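PDB 3HPD: hydroxyethylthiazole kinase from Pyrococcus horikoshii, which probably phosphorylates the hydroxyl group of 4-methyl-5-beta-hydroxyethylthiazole with ATP and magnesium, a step in thiamine diphosphate biosynthesis. Local coordinates for residues 15-27 / 57-71. Numbering follows the deposited sequence.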
loop_
_atom_site.group_PDB
_atom_site.type_symbol
_atom_site.label_atom_id
_atom_site.label_comp_id
_atom_site.label_asym_id
_atom_site.label_seq_id
_atom_site.Cartn_x
_atom_site.Cartn_y
_atom_site.Cartn_z
ATOM N N ARG A 15 -21.126 -10.739 7.638
ATOM C CA ARG A 15 -20.300 -9.790 6.888
ATOM C C ARG A 15 -20.149 -8.470 7.658
ATOM O O ARG A 15 -20.559 -7.413 7.182
ATOM C CB ARG A 15 -20.934 -9.510 5.520
ATOM C CG ARG A 15 -21.200 -10.745 4.651
ATOM C CD ARG A 15 -20.089 -10.987 3.636
ATOM N NE ARG A 15 -19.189 -12.071 4.018
ATOM C CZ ARG A 15 -19.277 -13.314 3.564
ATOM N NH1 ARG A 15 -20.230 -13.646 2.700
ATOM N NH2 ARG A 15 -18.409 -14.225 3.972
ATOM N N PRO A 16 -19.544 -8.511 8.854
ATOM C CA PRO A 16 -19.370 -7.294 9.651
ATOM C C PRO A 16 -18.490 -6.223 8.998
ATOM O O PRO A 16 -17.573 -6.536 8.236
ATOM C CB PRO A 16 -18.762 -7.822 10.947
ATOM C CG PRO A 16 -17.925 -8.971 10.462
ATOM C CD PRO A 16 -18.846 -9.653 9.474
ATOM N N LEU A 17 -18.790 -4.962 9.299
ATOM C CA LEU A 17 -18.015 -3.837 8.781
ATOM C C LEU A 17 -16.981 -3.521 9.858
ATOM O O LEU A 17 -17.338 -3.203 10.991
ATOM C CB LEU A 17 -18.917 -2.617 8.543
ATOM C CG LEU A 17 -18.222 -1.318 8.109
ATOM C CD1 LEU A 17 -17.442 -1.551 6.820
ATOM C CD2 LEU A 17 -19.254 -0.219 7.909
ATOM N N VAL A 18 -15.704 -3.619 9.508
ATOM C CA VAL A 18 -14.641 -3.368 10.472
ATOM C C VAL A 18 -13.907 -2.080 10.143
ATOM O O VAL A 18 -13.231 -1.977 9.119
ATOM C CB VAL A 18 -13.639 -4.550 10.500
ATOM C CG1 VAL A 18 -12.564 -4.305 11.553
ATOM C CG2 VAL A 18 -14.383 -5.849 10.786
ATOM N N HIS A 19 -14.061 -1.094 11.019
ATOM C CA HIS A 19 -13.432 0.208 10.851
ATOM C C HIS A 19 -11.976 0.169 11.300
ATOM O O HIS A 19 -11.686 -0.139 12.456
ATOM C CB HIS A 19 -14.199 1.251 11.671
ATOM C CG HIS A 19 -13.602 2.623 11.622
ATOM N ND1 HIS A 19 -13.987 3.629 12.481
ATOM C CD2 HIS A 19 -12.648 3.156 10.821
ATOM C CE1 HIS A 19 -13.295 4.723 12.213
ATOM N NE2 HIS A 19 -12.476 4.462 11.209
ATOM N N ASN A 20 -11.063 0.489 10.385
ATOM C CA ASN A 20 -9.637 0.491 10.697
ATOM C C ASN A 20 -9.027 1.888 10.684
ATOM O O ASN A 20 -9.200 2.643 9.724
ATOM C CB ASN A 20 -8.848 -0.360 9.683
ATOM C CG ASN A 20 -9.179 -1.836 9.760
ATOM O OD1 ASN A 20 -8.353 -2.649 10.184
ATOM N ND2 ASN A 20 -10.387 -2.194 9.343
ATOM N N ILE A 21 -8.335 2.229 11.766
ATOM C CA ILE A 21 -7.602 3.487 11.867
ATOM C C ILE A 21 -6.243 2.818 11.991
ATOM O O ILE A 21 -5.804 2.455 13.080
ATOM C CB ILE A 21 -7.965 4.262 13.136
ATOM C CG1 ILE A 21 -9.469 4.555 13.133
ATOM C CG2 ILE A 21 -7.170 5.562 13.189
ATOM C CD1 ILE A 21 -9.977 5.232 14.387
ATOM N N THR A 22 -5.590 2.639 10.851
ATOM C CA THR A 22 -4.356 1.880 10.826
ATOM C C THR A 22 -3.110 2.547 10.235
ATOM O O THR A 22 -3.100 3.753 9.980
ATOM C CB THR A 22 -4.665 0.540 10.116
ATOM O OG1 THR A 22 -3.576 -0.370 10.279
ATOM C CG2 THR A 22 -4.943 0.778 8.630
ATOM N N ASN A 23 -2.056 1.759 10.028
ATOM C CA ASN A 23 -0.804 2.306 9.508
ATOM C C ASN A 23 -0.662 2.211 7.990
ATOM O O ASN A 23 -1.277 1.366 7.342
ATOM C CB ASN A 23 0.402 1.672 10.234
ATOM C CG ASN A 23 0.742 0.277 9.738
ATOM O OD1 ASN A 23 1.139 0.096 8.590
ATOM N ND2 ASN A 23 0.609 -0.716 10.617
ATOM N N PHE A 24 0.154 3.101 7.432
ATOM C CA PHE A 24 0.351 3.188 5.989
ATOM C C PHE A 24 0.875 1.951 5.288
ATOM O O PHE A 24 0.603 1.745 4.105
ATOM C CB PHE A 24 1.268 4.371 5.671
ATOM C CG PHE A 24 0.743 5.685 6.168
ATOM C CD1 PHE A 24 -0.510 6.142 5.769
ATOM C CD2 PHE A 24 1.496 6.465 7.041
ATOM C CE1 PHE A 24 -1.014 7.354 6.244
ATOM C CE2 PHE A 24 1.004 7.679 7.520
ATOM C CZ PHE A 24 -0.253 8.127 7.117
ATOM N N VAL A 25 1.626 1.129 6.005
ATOM C CA VAL A 25 2.198 -0.072 5.415
ATOM C C VAL A 25 1.174 -1.187 5.222
ATOM O O VAL A 25 1.312 -2.010 4.315
ATOM C CB VAL A 25 3.354 -0.613 6.297
ATOM C CG1 VAL A 25 3.969 -1.860 5.669
ATOM C CG2 VAL A 25 4.408 0.461 6.482
ATOM N N VAL A 26 0.133 -1.199 6.049
ATOM C CA VAL A 26 -0.858 -2.273 5.976
ATOM C C VAL A 26 -2.262 -1.897 5.508
ATOM O O VAL A 26 -3.190 -2.700 5.619
ATOM C CB VAL A 26 -0.968 -2.979 7.344
ATOM C CG1 VAL A 26 0.429 -3.347 7.844
ATOM C CG2 VAL A 26 -1.675 -2.072 8.353
ATOM N N MET A 27 -2.415 -0.690 4.974
ATOM C CA MET A 27 -3.713 -0.217 4.494
ATOM C C MET A 27 -4.411 -1.180 3.531
ATOM O O MET A 27 -5.536 -1.610 3.774
ATOM C CB MET A 27 -3.547 1.139 3.800
ATOM C CG MET A 27 -3.330 2.328 4.733
ATOM S SD MET A 27 -4.870 2.973 5.437
ATOM C CE MET A 27 -4.216 4.139 6.665
ATOM N N ALA A 57 -19.855 1.197 11.731
ATOM C CA ALA A 57 -19.067 -0.017 11.953
ATOM C C ALA A 57 -19.565 -0.960 13.037
ATOM O O ALA A 57 -20.354 -0.583 13.901
ATOM C CB ALA A 57 -17.618 0.366 12.246
ATOM N N ASP A 58 -19.080 -2.198 12.981
ATOM C CA ASP A 58 -19.438 -3.220 13.953
ATOM C C ASP A 58 -18.272 -3.472 14.901
ATOM O O ASP A 58 -18.424 -4.107 15.945
ATOM C CB ASP A 58 -19.828 -4.510 13.229
ATOM C CG ASP A 58 -21.055 -4.331 12.362
ATOM O OD1 ASP A 58 -22.098 -3.917 12.912
ATOM O OD2 ASP A 58 -20.981 -4.592 11.140
ATOM N N ALA A 59 -17.104 -2.960 14.530
ATOM C CA ALA A 59 -15.908 -3.106 15.343
ATOM C C ALA A 59 -14.879 -2.089 14.871
ATOM O O ALA A 59 -14.926 -1.632 13.727
ATOM C CB ALA A 59 -15.351 -4.519 15.218
ATOM N N VAL A 60 -13.960 -1.727 15.760
ATOM C CA VAL A 60 -12.921 -0.762 15.433
ATOM C C VAL A 60 -11.543 -1.355 15.708
ATOM O O VAL A 60 -11.296 -1.888 16.786
ATOM C CB VAL A 60 -13.081 0.538 16.267
ATOM C CG1 VAL A 60 -11.967 1.520 15.930
ATOM C CG2 VAL A 60 -14.443 1.168 15.994
ATOM N N VAL A 61 -10.656 -1.266 14.723
ATOM C CA VAL A 61 -9.292 -1.770 14.863
ATOM C C VAL A 61 -8.334 -0.584 14.813
ATOM O O VAL A 61 -8.342 0.191 13.855
ATOM C CB VAL A 61 -8.938 -2.762 13.722
ATOM C CG1 VAL A 61 -7.461 -3.158 13.797
ATOM C CG2 VAL A 61 -9.816 -4.004 13.830
ATOM N N ILE A 62 -7.525 -0.439 15.860
ATOM C CA ILE A 62 -6.553 0.646 15.948
ATOM C C ILE A 62 -5.147 0.057 15.857
ATOM O O ILE A 62 -4.794 -0.852 16.605
ATOM C CB ILE A 62 -6.699 1.423 17.279
ATOM C CG1 ILE A 62 -8.079 2.085 17.340
ATOM C CG2 ILE A 62 -5.598 2.481 17.390
ATOM C CD1 ILE A 62 -8.406 2.721 18.681
ATOM N N ASN A 63 -4.356 0.581 14.929
ATOM C CA ASN A 63 -2.993 0.109 14.699
ATOM C C ASN A 63 -2.082 1.338 14.646
ATOM O O ASN A 63 -2.212 2.169 13.750
ATOM C CB ASN A 63 -2.956 -0.655 13.369
ATOM C CG ASN A 63 -1.606 -1.265 13.083
ATOM O OD1 ASN A 63 -0.579 -0.604 13.203
ATOM N ND2 ASN A 63 -1.602 -2.535 12.687
ATOM N N ILE A 64 -1.157 1.443 15.596
ATOM C CA ILE A 64 -0.258 2.599 15.685
ATOM C C ILE A 64 1.064 2.493 14.924
ATOM O O ILE A 64 1.981 3.276 15.174
ATOM C CB ILE A 64 0.084 2.903 17.161
ATOM C CG1 ILE A 64 0.911 1.754 17.752
ATOM C CG2 ILE A 64 -1.196 3.087 17.962
ATOM C CD1 ILE A 64 1.371 1.996 19.188
ATOM N N GLY A 65 1.151 1.546 13.993
ATOM C CA GLY A 65 2.376 1.335 13.230
ATOM C C GLY A 65 3.098 2.539 12.639
ATOM O O GLY A 65 4.331 2.574 12.611
ATOM N N THR A 66 2.345 3.516 12.146
ATOM C CA THR A 66 2.947 4.710 11.555
ATOM C C THR A 66 2.252 5.959 12.080
ATOM O O THR A 66 1.933 6.868 11.320
ATOM C CB THR A 66 2.826 4.705 10.012
ATOM O OG1 THR A 66 1.445 4.605 9.640
ATOM C CG2 THR A 66 3.603 3.533 9.412
ATOM N N LEU A 67 2.035 6.010 13.387
ATOM C CA LEU A 67 1.350 7.147 13.987
ATOM C C LEU A 67 2.126 8.457 14.033
ATOM O O LEU A 67 3.338 8.494 13.830
ATOM C CB LEU A 67 0.905 6.805 15.415
ATOM C CG LEU A 67 1.902 6.252 16.449
ATOM C CD1 LEU A 67 3.344 6.559 16.078
ATOM C CD2 LEU A 67 1.557 6.833 17.817
ATOM N N ASP A 68 1.385 9.532 14.276
ATOM C CA ASP A 68 1.939 10.868 14.451
ATOM C C ASP A 68 0.920 11.601 15.323
ATOM O O ASP A 68 -0.092 11.008 15.712
ATOM C CB ASP A 68 2.206 11.596 13.114
ATOM C CG ASP A 68 0.968 11.760 12.247
ATOM O OD1 ASP A 68 -0.133 11.992 12.784
ATOM O OD2 ASP A 68 1.116 11.686 11.006
ATOM N N SER A 69 1.179 12.863 15.657
ATOM C CA SER A 69 0.263 13.603 16.521
ATOM C C SER A 69 -1.165 13.656 15.988
ATOM O O SER A 69 -2.124 13.563 16.759
ATOM C CB SER A 69 0.786 15.026 16.763
ATOM O OG SER A 69 0.921 15.746 15.553
ATOM N N GLY A 70 -1.304 13.797 14.675
ATOM C CA GLY A 70 -2.625 13.858 14.075
ATOM C C GLY A 70 -3.389 12.553 14.208
ATOM O O GLY A 70 -4.555 12.545 14.605
ATOM N N TRP A 71 -2.740 11.442 13.877
ATOM C CA TRP A 71 -3.398 10.145 13.972
ATOM C C TRP A 71 -3.670 9.752 15.417
ATOM O O TRP A 71 -4.657 9.076 15.706
ATOM C CB TRP A 71 -2.562 9.067 13.273
ATOM C CG TRP A 71 -2.609 9.186 11.779
ATOM C CD1 TRP A 71 -2.008 10.145 11.012
ATOM C CD2 TRP A 71 -3.349 8.358 10.876
ATOM N NE1 TRP A 71 -2.333 9.968 9.686
ATOM C CE2 TRP A 71 -3.158 8.877 9.575
ATOM C CE3 TRP A 71 -4.165 7.230 11.038
ATOM C CZ2 TRP A 71 -3.746 8.304 8.442
ATOM C CZ3 TRP A 71 -4.752 6.659 9.908
ATOM C CH2 TRP A 71 -4.541 7.201 8.631
HETATM O O HOH W 1 -1.071 5.871 10.306
#
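The rings of Phe24 and Trp71 meet obliquely, with planes 82° apart and Phe24 CE1 3.6 Å from Trp71 CZ2. A water lies over the centre of one face of the Trp71 ring and above one face of the Phe24 ring, offset toward its rim. It donates to Thr22 O and also bonds to Thr66 OG1. At the Trp71 edge, in plane, sits Asp68 OD1, which caps the helix by accepting from Trp71 N. His45 stacks on Trp71, and Phe24 meets Phe24 of both neighbouring subunits edge-to-face. Thr66 OG1 accepts from Phe24 N at 3.0 Å. The Thr66 chi1 of 57° sets OG1 between the backbone N and the carbonyl carbon of Thr66, close to the Phe24 ring. Asn23 ND2 donates to Asn63 OD1 at 2.8 Å from above that carbonyl plane. Gly65 N reaches the same oxygen in plane, closing an Asx turn, so two N-H groups grip OD1 of Asn63. At the far end, Asp58 OD2 takes Leu17 N at 2.9 Å through its anti lone pair. Between these ends, strands 17-21 and 59-63 pair in parallel, from His19 N to Ala59 O through Asn63 N to Ile21 O. They are neighbouring strands of the central sheet of a ribokinase-like alpha/beta fold, with the loops after them at the trimer interface.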